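PDB 4GNR: ABC transporter substrate-binding protein-branched chain amino acid transport, which binds isoleucine between its two lobes and probably delivers branched-chain amino acids to an ABC importer of Streptococcus pneumoniae. Local coordinates for residues A[106-111]-A[122-127]; A[249-254]-A[333-338]; A[31-36]-A[285-290]; A[24-29]-A[278-283]. All blocks are in the same frame, centred on the assembly; numbering follows the deposited sequence.

Interaction 1 (A[106-111]-A[122-127]); sequences SATQDG and GTFQDS. With ILE (isoleucine), chain B.
Thr108 and Asp126 meet through two hydrogen bonds. The hydroxyl OG1 of Thr108 donates to Asp126 OD1 over 2.6 Å, on the syn side but 29° out of the carboxylate plane, the two side chains crossing at about a right angle. Asp126 N returns a bond to Thr108 O, bent at 138°. These bonds tie the loop after strand 102-104 to the first turn of helix 126-139, with Gln125 at its N-cap position. Farther along, in the conformers given here, Asp110 OD1 accepts from Ser127 OG and OD2 from Ser127 N, a pairing less certain because both side chains have a second position.

The loop is part of the isoleucine pocket of this periplasmic binding protein fold. With its proton committed to Asp126, Thr108 OG1 accepts the ligand's ammonium N at 2.8 Å, and Ser106 O takes the same nitrogen. Thr108 N reaches the ligand carboxylate atom OXT at 2.9 Å and nearly straight, 166°. Asp126 is thus a second-shell residue orienting a first-shell hydroxyl.

Van der Waals contact is modest: the Thr123 CG2 methyl lies against the main chain at Ser106, 3.4 Å from its C, and Thr108 CG2 comes obliquely to the Phe124 ring.

Two waters fill in the polar links. One donates to Ser106 O and accepts from Thr123 OG1; the other donates to the carbonyls of Ala107 and Gln109 and accepts from Gln125 NE2.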
loop_
_atom_site.group_PDB
_atom_site.type_symbol
_atom_site.label_atom_id
_atom_site.label_comp_id
_atom_site.label_asym_id
_atom_site.label_seq_id
_atom_site.Cartn_x
_atom_site.Cartn_y
_atom_site.Cartn_z
ATOM N N SER A 106 -1.239 -0.319 4.938
ATOM C CA SER A 106 -0.651 0.307 3.750
ATOM C C SER A 106 -0.949 1.768 3.496
ATOM O O SER A 106 -0.494 2.287 2.474
ATOM C CB SER A 106 -1.149 -0.515 2.527
ATOM O OG SER A 106 -2.575 -0.648 2.570
ATOM N N ALA A 107 -1.652 2.456 4.396
ATOM C CA ALA A 107 -1.974 3.893 4.176
ATOM C C ALA A 107 -0.705 4.712 4.457
ATOM O O ALA A 107 -0.253 4.783 5.593
ATOM C CB ALA A 107 -3.120 4.320 5.056
ATOM N N THR A 108 -0.184 5.361 3.419
ATOM C CA THR A 108 1.097 6.059 3.465
ATOM C C THR A 108 1.019 7.560 3.710
ATOM O O THR A 108 2.064 8.226 3.798
ATOM C CB THR A 108 1.866 5.796 2.143
ATOM O OG1 THR A 108 1.022 6.172 1.043
ATOM C CG2 THR A 108 2.268 4.329 1.994
ATOM N N GLN A 109 -0.163 8.132 3.858
ATOM C CA GLN A 109 -0.271 9.588 4.045
ATOM C C GLN A 109 0.540 10.080 5.223
ATOM O O GLN A 109 0.461 9.552 6.322
ATOM C CB GLN A 109 -1.747 9.976 4.219
ATOM C CG GLN A 109 -2.032 11.437 4.548
ATOM C CD GLN A 109 -3.539 11.691 4.689
ATOM O OE1 GLN A 109 -4.314 11.306 3.806
ATOM N NE2 GLN A 109 -3.953 12.372 5.781
ATOM N N ASP A 110 1.400 11.078 5.018
ATOM C CA ASP A 110 2.145 11.560 6.166
ATOM C C ASP A 110 1.197 12.171 7.166
ATOM O O ASP A 110 0.157 12.742 6.830
ATOM C CB ASP A 110 3.219 12.600 5.850
ATOM C CG ASP A 110 4.376 12.039 5.073
ATOM O OD1 ASP A 110 5.460 11.920 5.692
ATOM O OD2 ASP A 110 4.201 11.623 3.914
ATOM N N GLY A 111 1.615 12.017 8.410
ATOM C CA GLY A 111 0.931 12.535 9.591
ATOM C C GLY A 111 -0.374 11.894 9.964
ATOM O O GLY A 111 -1.026 12.348 10.910
ATOM N N GLY A 122 1.099 0.182 9.105
ATOM C CA GLY A 122 2.109 -0.846 8.886
ATOM C C GLY A 122 3.219 -0.552 7.896
ATOM O O GLY A 122 4.124 -1.352 7.759
ATOM N N THR A 123 3.154 0.603 7.252
ATOM C CA THR A 123 4.035 0.928 6.129
ATOM C C THR A 123 4.761 2.267 6.274
ATOM O O THR A 123 4.682 2.953 7.301
ATOM C CB THR A 123 3.149 0.885 4.822
ATOM O OG1 THR A 123 3.999 0.893 3.673
ATOM C CG2 THR A 123 2.165 2.033 4.795
ATOM N N PHE A 124 5.530 2.604 5.242
ATOM C CA PHE A 124 6.252 3.857 5.142
ATOM C C PHE A 124 5.291 4.999 4.719
ATOM O O PHE A 124 4.094 4.786 4.520
ATOM C CB PHE A 124 7.477 3.692 4.214
ATOM C CG PHE A 124 7.174 2.952 2.917
ATOM C CD1 PHE A 124 7.815 1.757 2.632
ATOM C CD2 PHE A 124 6.238 3.430 2.003
ATOM C CE1 PHE A 124 7.540 1.058 1.450
ATOM C CE2 PHE A 124 5.937 2.713 0.835
ATOM C CZ PHE A 124 6.580 1.529 0.571
ATOM N N GLN A 125 5.828 6.208 4.582
ATOM C CA GLN A 125 5.033 7.406 4.257
ATOM C C GLN A 125 5.376 8.016 2.909
ATOM O O GLN A 125 6.427 7.725 2.296
ATOM C CB GLN A 125 5.108 8.466 5.381
ATOM C CG GLN A 125 4.237 8.172 6.612
ATOM C CD GLN A 125 4.632 6.912 7.346
ATOM O OE1 GLN A 125 5.781 6.759 7.772
ATOM N NE2 GLN A 125 3.683 6.021 7.543
ATOM N N ASP A 126 4.491 8.904 2.453
ATOM C CA ASP A 126 4.639 9.538 1.136
ATOM C C ASP A 126 5.857 10.436 1.027
ATOM O O ASP A 126 6.462 10.490 -0.050
ATOM C CB ASP A 126 3.363 10.266 0.769
ATOM C CG ASP A 126 2.198 9.306 0.578
ATOM O OD1 ASP A 126 2.440 8.142 0.201
ATOM O OD2 ASP A 126 1.055 9.735 0.811
ATOM N N SER A 127 6.230 11.124 2.092
ATOM C CA SER A 127 7.426 11.971 2.032
ATOM C C SER A 127 8.650 11.103 1.688
ATOM O O SER A 127 9.440 11.427 0.794
ATOM C CB SER A 127 7.607 12.690 3.353
ATOM O OG SER A 127 7.672 11.754 4.407
HETATM N N ILE B . -0.208 3.852 -0.062
HETATM C CA ILE B . -1.469 4.102 -0.815
HETATM C C ILE B . -2.419 4.913 0.060
HETATM O O ILE B . -3.525 5.244 -0.417
HETATM C CB ILE B . -2.047 2.823 -1.494
HETATM C CG1 ILE B . -2.075 1.657 -0.533
HETATM C CG2 ILE B . -1.262 2.337 -2.836
HETATM C CD1 ILE B . -2.714 0.427 -1.139
HETATM O OXT ILE B . -2.025 5.240 1.198
HETATM O O HOH W 1 2.041 0.861 1.584
HETATM O O HOH W 2 0.866 6.907 7.013
#

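Interaction 2 (A[249-254]-A[333-338]); sequences YFISGF and KTAYMM
Strands 249-252 and 335-338 run antiparallel, their axes 4.5 Å apart at closest approach, with Phe250-Met338 and Ser252-Tyr336 as hydrogen-bonded pairs flanking the non-hydrogen-bonded pair Ile251-Met337. Phe250 exchanges two backbone bonds with Met338, the shorter from Met338 N to Phe250 O at 2.8 Å and almost straight; Ser252 and Tyr336 exchange another two. Beyond the paired residues a water bridges Gly253 O and Thr334 O.

On the face carrying Phe250, Ser252, Tyr336 and Met338, the Met338 side chain does most of the work. Its CB sits over the Phe250 ring in a CH-pi contact, 4.0 Å from the ring centroid, and its CG meets Ser252 CB at 3.7 Å. Bends at chi2 and chi3 then carry SD past Ser252 CB and bring CE against Phe254 O. The Tyr336 ring sets its edge toward Ser252 O, with CD1 3.6 Å from that oxygen. Ser252 OG itself bonds to Asn232.

On the other face, Met337 has CG anti to its backbone N (chi1 -175°) and a chain that curls back, which lays SD over the backbone of Phe250, 3.4 Å from its C atom. From there CE reaches Ile251 CG1 at 4.1 Å. Ile251 and Met337 both continue onto helix 126-139.

The chemistry is that of a sheet interior: main-chain bonds set the alignment of the strands, while Met338 packs on the Phe250 ring and Ser252 on one face and Met337 on the main chain and Ile251 on the other.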
loop_
_atom_site.group_PDB
_atom_site.type_symbol
_atom_site.label_atom_id
_atom_site.label_comp_id
_atom_site.label_asym_id
_atom_site.label_seq_id
_atom_site.Cartn_x
_atom_site.Cartn_y
_atom_site.Cartn_z
ATOM N N TYR A 249 9.556 1.479 -13.222
ATOM C CA TYR A 249 10.227 1.395 -11.926
ATOM C C TYR A 249 9.240 1.834 -10.871
ATOM O O TYR A 249 8.524 2.809 -11.094
ATOM C CB TYR A 249 11.454 2.309 -11.892
ATOM C CG TYR A 249 12.471 1.942 -12.947
ATOM C CD1 TYR A 249 12.334 2.415 -14.252
ATOM C CD2 TYR A 249 13.545 1.123 -12.652
ATOM C CE1 TYR A 249 13.222 2.059 -15.249
ATOM C CE2 TYR A 249 14.466 0.773 -13.627
ATOM C CZ TYR A 249 14.303 1.245 -14.926
ATOM O OH TYR A 249 15.207 0.901 -15.920
ATOM N N PHE A 250 9.179 1.146 -9.738
ATOM C CA PHE A 250 8.254 1.588 -8.683
ATOM C C PHE A 250 8.666 1.064 -7.313
ATOM O O PHE A 250 9.346 0.045 -7.169
ATOM C CB PHE A 250 6.783 1.188 -8.976
ATOM C CG PHE A 250 6.576 -0.290 -9.193
ATOM C CD1 PHE A 250 6.683 -0.829 -10.466
ATOM C CD2 PHE A 250 6.249 -1.143 -8.145
ATOM C CE1 PHE A 250 6.488 -2.172 -10.684
ATOM C CE2 PHE A 250 6.057 -2.494 -8.364
ATOM C CZ PHE A 250 6.179 -3.008 -9.637
ATOM N N ILE A 251 8.199 1.777 -6.295
ATOM C CA ILE A 251 8.474 1.425 -4.922
ATOM C C ILE A 251 7.590 0.287 -4.439
ATOM O O ILE A 251 6.386 0.246 -4.720
ATOM C CB ILE A 251 8.242 2.646 -3.997
ATOM C CG1 ILE A 251 9.247 3.730 -4.363
ATOM C CG2 ILE A 251 8.361 2.253 -2.527
ATOM C CD1 ILE A 251 9.178 4.958 -3.530
ATOM N N SER A 252 8.202 -0.640 -3.698
ATOM C CA SER A 252 7.475 -1.735 -3.085
ATOM C C SER A 252 8.018 -1.971 -1.681
ATOM O O SER A 252 9.145 -1.654 -1.357
ATOM C CB SER A 252 7.587 -3.015 -3.895
ATOM O OG SER A 252 6.805 -4.035 -3.325
ATOM N N GLY A 253 7.221 -2.621 -0.853
ATOM C CA GLY A 253 7.619 -2.984 0.510
ATOM C C GLY A 253 7.825 -4.468 0.697
ATOM O O GLY A 253 7.947 -4.914 1.820
ATOM N N PHE A 254 7.910 -5.205 -0.403
ATOM C CA PHE A 254 8.061 -6.658 -0.380
ATOM C C PHE A 254 8.764 -7.119 -1.651
ATOM O O PHE A 254 8.392 -6.715 -2.747
ATOM C CB PHE A 254 6.662 -7.342 -0.294
ATOM C CG PHE A 254 6.708 -8.874 -0.190
ATOM C CD1 PHE A 254 7.196 -9.463 0.955
ATOM C CD2 PHE A 254 6.250 -9.702 -1.189
ATOM C CE1 PHE A 254 7.266 -10.834 1.104
ATOM C CE2 PHE A 254 6.306 -11.091 -1.032
ATOM C CZ PHE A 254 6.839 -11.639 0.121
ATOM N N LYS A 333 10.095 0.870 7.594
ATOM C CA LYS A 333 9.963 -0.317 6.784
ATOM C C LYS A 333 11.003 -0.295 5.671
ATOM O O LYS A 333 11.340 0.767 5.129
ATOM C CB LYS A 333 8.586 -0.417 6.131
ATOM C CG LYS A 333 7.428 -0.506 7.109
ATOM C CD LYS A 333 7.414 -1.794 7.948
ATOM C CE LYS A 333 7.207 -3.031 7.136
ATOM N NZ LYS A 333 7.051 -4.200 8.029
ATOM N N THR A 334 11.483 -1.479 5.317
ATOM C CA THR A 334 12.378 -1.616 4.170
ATOM C C THR A 334 11.581 -1.313 2.895
ATOM O O THR A 334 10.418 -1.711 2.735
ATOM C CB THR A 334 12.935 -3.025 4.093
ATOM O OG1 THR A 334 13.689 -3.263 5.287
ATOM C CG2 THR A 334 13.811 -3.238 2.860
ATOM N N ALA A 335 12.226 -0.605 1.984
ATOM C CA ALA A 335 11.649 -0.285 0.688
ATOM C C ALA A 335 12.590 -0.778 -0.407
ATOM O O ALA A 335 13.808 -0.834 -0.246
ATOM C CB ALA A 335 11.407 1.211 0.539
ATOM N N TYR A 336 11.975 -1.118 -1.527
ATOM C CA TYR A 336 12.652 -1.565 -2.714
ATOM C C TYR A 336 12.185 -0.777 -3.917
ATOM O O TYR A 336 11.033 -0.344 -3.987
ATOM C CB TYR A 336 12.284 -3.037 -3.034
ATOM C CG TYR A 336 12.549 -3.985 -1.891
ATOM C CD1 TYR A 336 11.571 -4.231 -0.948
ATOM C CD2 TYR A 336 13.769 -4.633 -1.742
ATOM C CE1 TYR A 336 11.776 -5.073 0.118
ATOM C CE2 TYR A 336 13.992 -5.484 -0.668
ATOM C CZ TYR A 336 12.978 -5.702 0.253
ATOM O OH TYR A 336 13.139 -6.552 1.329
ATOM N N MET A 337 13.100 -0.523 -4.847
ATOM C CA MET A 337 12.733 0.036 -6.150
ATOM C C MET A 337 12.764 -1.192 -7.074
ATOM O O MET A 337 13.799 -1.861 -7.216
ATOM C CB MET A 337 13.671 1.102 -6.660
ATOM C CG MET A 337 13.149 1.724 -7.956
ATOM S SD MET A 337 11.633 2.703 -7.797
ATOM C CE MET A 337 12.278 4.208 -7.030
ATOM N N MET A 338 11.617 -1.493 -7.666
ATOM C CA MET A 338 11.434 -2.622 -8.561
ATOM C C MET A 338 11.669 -2.181 -10.003
ATOM O O MET A 338 11.246 -1.110 -10.396
ATOM C CB MET A 338 9.980 -3.149 -8.453
ATOM C CG MET A 338 9.502 -3.361 -7.032
ATOM S SD MET A 338 10.344 -4.686 -6.167
ATOM C CE MET A 338 9.128 -5.987 -6.278
HETATM O O HOH W 3 8.049 -2.762 3.770
#

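Interaction 3 (A[31-36]-A[285-290]); sequences AQLAVD and LAYDSV
Tyr287 and Val290, one turn apart on helix 285-290, carry most of this contact, and Ala34 of helix 31-36 lies between them. Tyr287 has CG anti to the backbone N (chi1 -179°), which swings its ring alongside the opposing helix. Its CD2 touches Ala34 CB at 3.6 Å, and CE2 lies against the backbone there, 3.7 Å from Ala34 CA. Leu33 CD2 also reaches CE2, at 4.0 Å, so the ring is met obliquely by two consecutive residues. The hydroxyl at the far end of the ring is hydrogen-bonded to Glu37, the next residue after helix segment 31-36.

Val290 points toward the other helix and divides its methyls between two turns. CG1 packs on Ala34 CB at 3.7 Å and on Val35 CG2 at 3.8 Å; CG2 touches Ala31 CB at 3.5 Å. Ala34 CB is therefore held between the tyrosine ring and a valine methyl.

Small residues permit the close approach. Ala31 faces Ala286, their CB atoms 4.3 Å apart, and the axes of the two segments come within 7.7 Å while crossing at -39°. The side-chain contacts between the two segments are all apolar.

Helix 31-36 lies on the parallel sheet: Ala31 and Val35 rest on Phe12 of strand 7-14, and Val35 also touches strand 48-55. Helix 262-275 packs on another side, where Phe267 meets both Leu33 and the Tyr287 ring, and Lys274 makes a salt bridge with Asp36.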
loop_
_atom_site.group_PDB
_atom_site.type_symbol
_atom_site.label_atom_id
_atom_site.label_comp_id
_atom_site.label_asym_id
_atom_site.label_seq_id
_atom_site.Cartn_x
_atom_site.Cartn_y
_atom_site.Cartn_z
ATOM N N ALA A 31 -4.707 -11.133 4.695
ATOM C CA ALA A 31 -5.234 -11.138 6.058
ATOM C C ALA A 31 -5.960 -12.449 6.366
ATOM O O ALA A 31 -5.791 -13.029 7.435
ATOM C CB ALA A 31 -6.146 -9.932 6.261
ATOM N N GLN A 32 -6.786 -12.896 5.429
ATOM C CA GLN A 32 -7.540 -14.138 5.661
ATOM C C GLN A 32 -6.596 -15.345 5.761
ATOM O O GLN A 32 -6.853 -16.272 6.538
ATOM C CB GLN A 32 -8.592 -14.356 4.575
ATOM C CG GLN A 32 -9.523 -15.525 4.905
ATOM C CD GLN A 32 -10.413 -15.257 6.112
ATOM O OE1 GLN A 32 -11.145 -14.265 6.138
ATOM N NE2 GLN A 32 -10.399 -16.159 7.083
ATOM N N LEU A 33 -5.520 -15.349 4.960
ATOM C CA LEU A 33 -4.536 -16.437 5.039
ATOM C C LEU A 33 -3.948 -16.486 6.460
ATOM O O LEU A 33 -3.824 -17.561 7.055
ATOM C CB LEU A 33 -3.444 -16.244 4.004
ATOM C CG LEU A 33 -2.329 -17.287 3.985
ATOM C CD1 LEU A 33 -2.886 -18.670 3.668
ATOM C CD2 LEU A 33 -1.227 -16.863 3.026
ATOM N N ALA A 34 -3.559 -15.330 6.992
ATOM C CA ALA A 34 -3.015 -15.277 8.347
ATOM C C ALA A 34 -4.045 -15.804 9.359
ATOM O O ALA A 34 -3.697 -16.591 10.246
ATOM C CB ALA A 34 -2.581 -13.867 8.691
ATOM N N VAL A 35 -5.296 -15.329 9.263
ATOM C CA VAL A 35 -6.332 -15.798 10.192
ATOM C C VAL A 35 -6.474 -17.322 10.124
ATOM O O VAL A 35 -6.548 -18.008 11.135
ATOM C CB VAL A 35 -7.679 -15.112 9.933
ATOM C CG1 VAL A 35 -8.768 -15.808 10.711
ATOM C CG2 VAL A 35 -7.588 -13.638 10.288
ATOM N N ASP A 36 -6.567 -17.842 8.912
ATOM C CA ASP A 36 -6.742 -19.294 8.735
ATOM C C ASP A 36 -5.625 -20.073 9.400
ATOM O O ASP A 36 -5.861 -21.103 10.051
ATOM C CB ASP A 36 -6.868 -19.639 7.254
ATOM C CG ASP A 36 -8.174 -19.141 6.627
ATOM O OD1 ASP A 36 -9.127 -18.746 7.334
ATOM O OD2 ASP A 36 -8.234 -19.238 5.396
ATOM N N LEU A 285 1.816 -7.091 3.542
ATOM C CA LEU A 285 1.613 -6.152 4.649
ATOM C C LEU A 285 0.386 -6.530 5.475
ATOM O O LEU A 285 0.425 -6.449 6.700
ATOM C CB LEU A 285 1.473 -4.713 4.140
ATOM C CG LEU A 285 2.781 -4.050 3.682
ATOM C CD1 LEU A 285 2.480 -2.818 2.845
ATOM C CD2 LEU A 285 3.681 -3.677 4.867
ATOM N N ALA A 286 -0.703 -6.942 4.819
ATOM C CA ALA A 286 -1.938 -7.288 5.537
ATOM C C ALA A 286 -1.762 -8.554 6.388
ATOM O O ALA A 286 -2.299 -8.652 7.495
ATOM C CB ALA A 286 -3.085 -7.437 4.574
ATOM N N TYR A 287 -1.019 -9.523 5.855
ATOM C CA TYR A 287 -0.698 -10.756 6.584
ATOM C C TYR A 287 0.034 -10.375 7.886
ATOM O O TYR A 287 -0.298 -10.858 8.982
ATOM C CB TYR A 287 0.133 -11.649 5.674
ATOM C CG TYR A 287 0.535 -12.982 6.239
ATOM C CD1 TYR A 287 1.715 -13.125 6.944
ATOM C CD2 TYR A 287 -0.231 -14.124 6.007
ATOM C CE1 TYR A 287 2.130 -14.374 7.408
ATOM C CE2 TYR A 287 0.174 -15.380 6.460
ATOM C CZ TYR A 287 1.358 -15.494 7.153
ATOM O OH TYR A 287 1.827 -16.703 7.590
ATOM N N ASP A 288 1.041 -9.509 7.783
ATOM C CA ASP A 288 1.753 -9.039 8.970
ATOM C C ASP A 288 0.826 -8.275 9.924
ATOM O O ASP A 288 0.948 -8.435 11.141
ATOM C CB ASP A 288 2.966 -8.187 8.614
ATOM C CG ASP A 288 4.197 -9.001 8.240
ATOM O OD1 ASP A 288 4.180 -10.243 8.341
ATOM O OD2 ASP A 288 5.214 -8.341 7.900
ATOM N N SER A 289 -0.070 -7.437 9.405
ATOM C CA SER A 289 -0.979 -6.688 10.272
ATOM C C SER A 289 -1.840 -7.632 11.117
ATOM O O SER A 289 -2.067 -7.362 12.306
ATOM C CB SER A 289 -1.848 -5.718 9.501
ATOM O OG SER A 289 -1.169 -4.538 9.089
ATOM N N VAL A 290 -2.341 -8.712 10.515
ATOM C CA VAL A 290 -3.123 -9.677 11.301
ATOM C C VAL A 290 -2.267 -10.287 12.412
ATOM O O VAL A 290 -2.721 -10.417 13.541
ATOM C CB VAL A 290 -3.761 -10.754 10.413
ATOM C CG1 VAL A 290 -4.305 -11.902 11.259
ATOM C CG2 VAL A 290 -4.836 -10.147 9.546
#

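Interaction 4 (A[24-29]-A[278-283]); sequences GTAEQK and EPSTFA. With ILE (isoleucine), chain B.
The isoleucine pocket is walled here by Phe282, in the first turn of helix 281-297, where that helix meets helix 21-40. The ligand's CD1 lies over one face of the Phe282 ring, 3.6 Å from CE1, while Thr281 CG2 covers the opposite face, so the ring is clamped between ligand and protein. Glu27 of helix 24-29 passes the base of this side chain: its chain, extended beyond CG, puts CG 3.4 Å from Phe282 O and OE2 3.4 Å from Phe282 CB. Carboxylate and ring planes are inclined by 42°. OE2 is turned to Ser106, another pocket residue.

Behind the ring the two helices draw close: the Ala283 methyl CB lies 3.3 Å from Ala26 O, and Ala283 CA makes a CA-H...O contact with the same oxygen. Ala26 CB also meets Ser280 OG at 3.7 Å. In the conformer given, that hydroxyl is the N-cap, accepting from Phe282 N at 3.0 Å at the start of the turn that carries the ring.

Phe14 of strand 7-14 packs on Glu27, helix 262-275 lies against Pro279 and Lys29, and Tyr23 sets its ring steeply against that of Phe282.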
loop_
_atom_site.group_PDB
_atom_site.type_symbol
_atom_site.label_atom_id
_atom_site.label_comp_id
_atom_site.label_asym_id
_atom_site.label_seq_id
_atom_site.Cartn_x
_atom_site.Cartn_y
_atom_site.Cartn_z
ATOM N N GLY A 24 -7.432 -3.606 -1.922
ATOM C CA GLY A 24 -8.182 -4.183 -0.822
ATOM C C GLY A 24 -8.375 -5.679 -0.949
ATOM O O GLY A 24 -8.405 -6.384 0.045
ATOM N N THR A 25 -8.536 -6.175 -2.172
ATOM C CA THR A 25 -8.693 -7.618 -2.385
ATOM C C THR A 25 -7.390 -8.365 -2.023
ATOM O O THR A 25 -7.416 -9.433 -1.406
ATOM C CB THR A 25 -9.109 -7.916 -3.834
ATOM O OG1 THR A 25 -10.390 -7.305 -4.069
ATOM C CG2 THR A 25 -9.177 -9.407 -4.108
ATOM N N ALA A 26 -6.248 -7.776 -2.395
ATOM C CA ALA A 26 -4.954 -8.370 -2.023
ATOM C C ALA A 26 -4.859 -8.453 -0.487
ATOM O O ALA A 26 -4.396 -9.445 0.075
ATOM C CB ALA A 26 -3.812 -7.550 -2.571
ATOM N N GLU A 27 -5.267 -7.378 0.183
ATOM C CA GLU A 27 -5.197 -7.332 1.649
ATOM C C GLU A 27 -6.164 -8.329 2.282
ATOM O O GLU A 27 -5.821 -8.993 3.259
ATOM C CB GLU A 27 -5.367 -5.910 2.159
ATOM C CG GLU A 27 -4.215 -5.055 1.664
ATOM C CD GLU A 27 -4.053 -3.711 2.302
ATOM O OE1 GLU A 27 -4.649 -3.341 3.312
ATOM O OE2 GLU A 27 -3.161 -2.975 1.698
ATOM N N GLN A 28 -7.370 -8.430 1.728
ATOM C CA GLN A 28 -8.338 -9.416 2.190
ATOM C C GLN A 28 -7.705 -10.826 2.134
ATOM O O GLN A 28 -7.801 -11.612 3.081
ATOM C CB GLN A 28 -9.592 -9.342 1.309
ATOM C CG GLN A 28 -10.653 -10.373 1.618
ATOM C CD GLN A 28 -11.724 -10.378 0.519
ATOM O OE1 GLN A 28 -11.432 -10.204 -0.670
ATOM N NE2 GLN A 28 -12.954 -10.594 0.914
ATOM N N LYS A 29 -7.089 -11.139 0.994
ATOM C CA LYS A 29 -6.480 -12.473 0.820
ATOM C C LYS A 29 -5.324 -12.699 1.787
ATOM O O LYS A 29 -5.199 -13.788 2.375
ATOM C CB LYS A 29 -6.042 -12.693 -0.626
ATOM C CG LYS A 29 -7.234 -12.899 -1.577
ATOM C CD LYS A 29 -6.812 -13.040 -3.038
ATOM C CE LYS A 29 -8.007 -13.078 -3.986
ATOM N NZ LYS A 29 -7.596 -12.956 -5.405
ATOM N N GLU A 278 -0.087 -15.026 -7.331
ATOM C CA GLU A 278 1.106 -14.317 -6.817
ATOM C C GLU A 278 0.676 -13.232 -5.830
ATOM O O GLU A 278 -0.276 -12.509 -6.098
ATOM C CB GLU A 278 1.876 -13.658 -7.970
ATOM C CG GLU A 278 2.398 -14.671 -8.935
ATOM C CD GLU A 278 3.443 -15.571 -8.300
ATOM O OE1 GLU A 278 4.620 -15.150 -8.209
ATOM O OE2 GLU A 278 3.103 -16.735 -7.975
ATOM N N PRO A 279 1.326 -13.127 -4.661
ATOM C CA PRO A 279 0.920 -12.056 -3.770
ATOM C C PRO A 279 1.590 -10.728 -4.078
ATOM O O PRO A 279 2.702 -10.665 -4.599
ATOM C CB PRO A 279 1.469 -12.528 -2.412
ATOM C CG PRO A 279 2.686 -13.359 -2.767
ATOM C CD PRO A 279 2.341 -14.017 -4.074
ATOM N N SER A 280 0.883 -9.635 -3.813
ATOM C CA SER A 280 1.515 -8.318 -3.940
ATOM C C SER A 280 2.007 -7.897 -2.541
ATOM O O SER A 280 1.698 -8.514 -1.512
ATOM C CB SER A 280 0.598 -7.223 -4.435
ATOM O OG SER A 280 -0.267 -6.795 -3.432
ATOM N N THR A 281 2.732 -6.783 -2.526
ATOM C CA THR A 281 3.225 -6.192 -1.291
ATOM C C THR A 281 2.064 -5.921 -0.335
ATOM O O THR A 281 2.281 -5.913 0.885
ATOM C CB THR A 281 3.989 -4.865 -1.591
ATOM O OG1 THR A 281 4.615 -4.395 -0.407
ATOM C CG2 THR A 281 3.127 -3.796 -2.187
ATOM N N PHE A 282 0.855 -5.661 -0.845
ATOM C CA PHE A 282 -0.269 -5.353 0.030
ATOM C C PHE A 282 -0.782 -6.603 0.736
ATOM O O PHE A 282 -1.184 -6.528 1.894
ATOM C CB PHE A 282 -1.330 -4.576 -0.738
ATOM C CG PHE A 282 -0.751 -3.309 -1.315
ATOM C CD1 PHE A 282 -0.139 -2.384 -0.480
ATOM C CD2 PHE A 282 -0.766 -3.045 -2.664
ATOM C CE1 PHE A 282 0.477 -1.234 -0.988
ATOM C CE2 PHE A 282 -0.182 -1.878 -3.182
ATOM C CZ PHE A 282 0.451 -0.984 -2.341
ATOM N N ALA A 283 -0.796 -7.748 0.043
ATOM C CA ALA A 283 -1.141 -9.009 0.718
ATOM C C ALA A 283 -0.126 -9.286 1.845
ATOM O O ALA A 283 -0.513 -9.726 2.935
ATOM C CB ALA A 283 -1.153 -10.170 -0.258
HETATM N N ILE B . -0.208 3.852 -0.062
HETATM C CA ILE B . -1.469 4.102 -0.815
HETATM C C ILE B . -2.419 4.913 0.060
HETATM O O ILE B . -3.525 5.244 -0.417
HETATM C CB ILE B . -2.047 2.823 -1.494
HETATM C CG1 ILE B . -2.075 1.657 -0.533
HETATM C CG2 ILE B . -1.262 2.337 -2.836
HETATM C CD1 ILE B . -2.714 0.427 -1.139
HETATM O OXT ILE B . -2.025 5.240 1.198
#

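In the fold
Interactions 1 and 4 both touch the bound isoleucine, 1 gripping its amino and carboxylate groups and 4 its aliphatic end. They join through a hydrogen bond between Ser106 OG and Glu27 OE2, 2.6 Å long. Interaction 3 continues the same pair of helices as interaction 4, with centres about 9 Å apart, and so carries the pocket wall back into the lobe of the parallel sheet. Interaction 2 belongs to the mixed sheet and does not reach the ligand; the side chain of Ile251 is about 9 Å from the bound isoleucine. It packs on interaction 1 through Phe124 CZ and Ile251 CG2, 3.6 Å apart, and meets interaction 4 through a weak hydrogen bond between Gly253 N and Thr281 OG1.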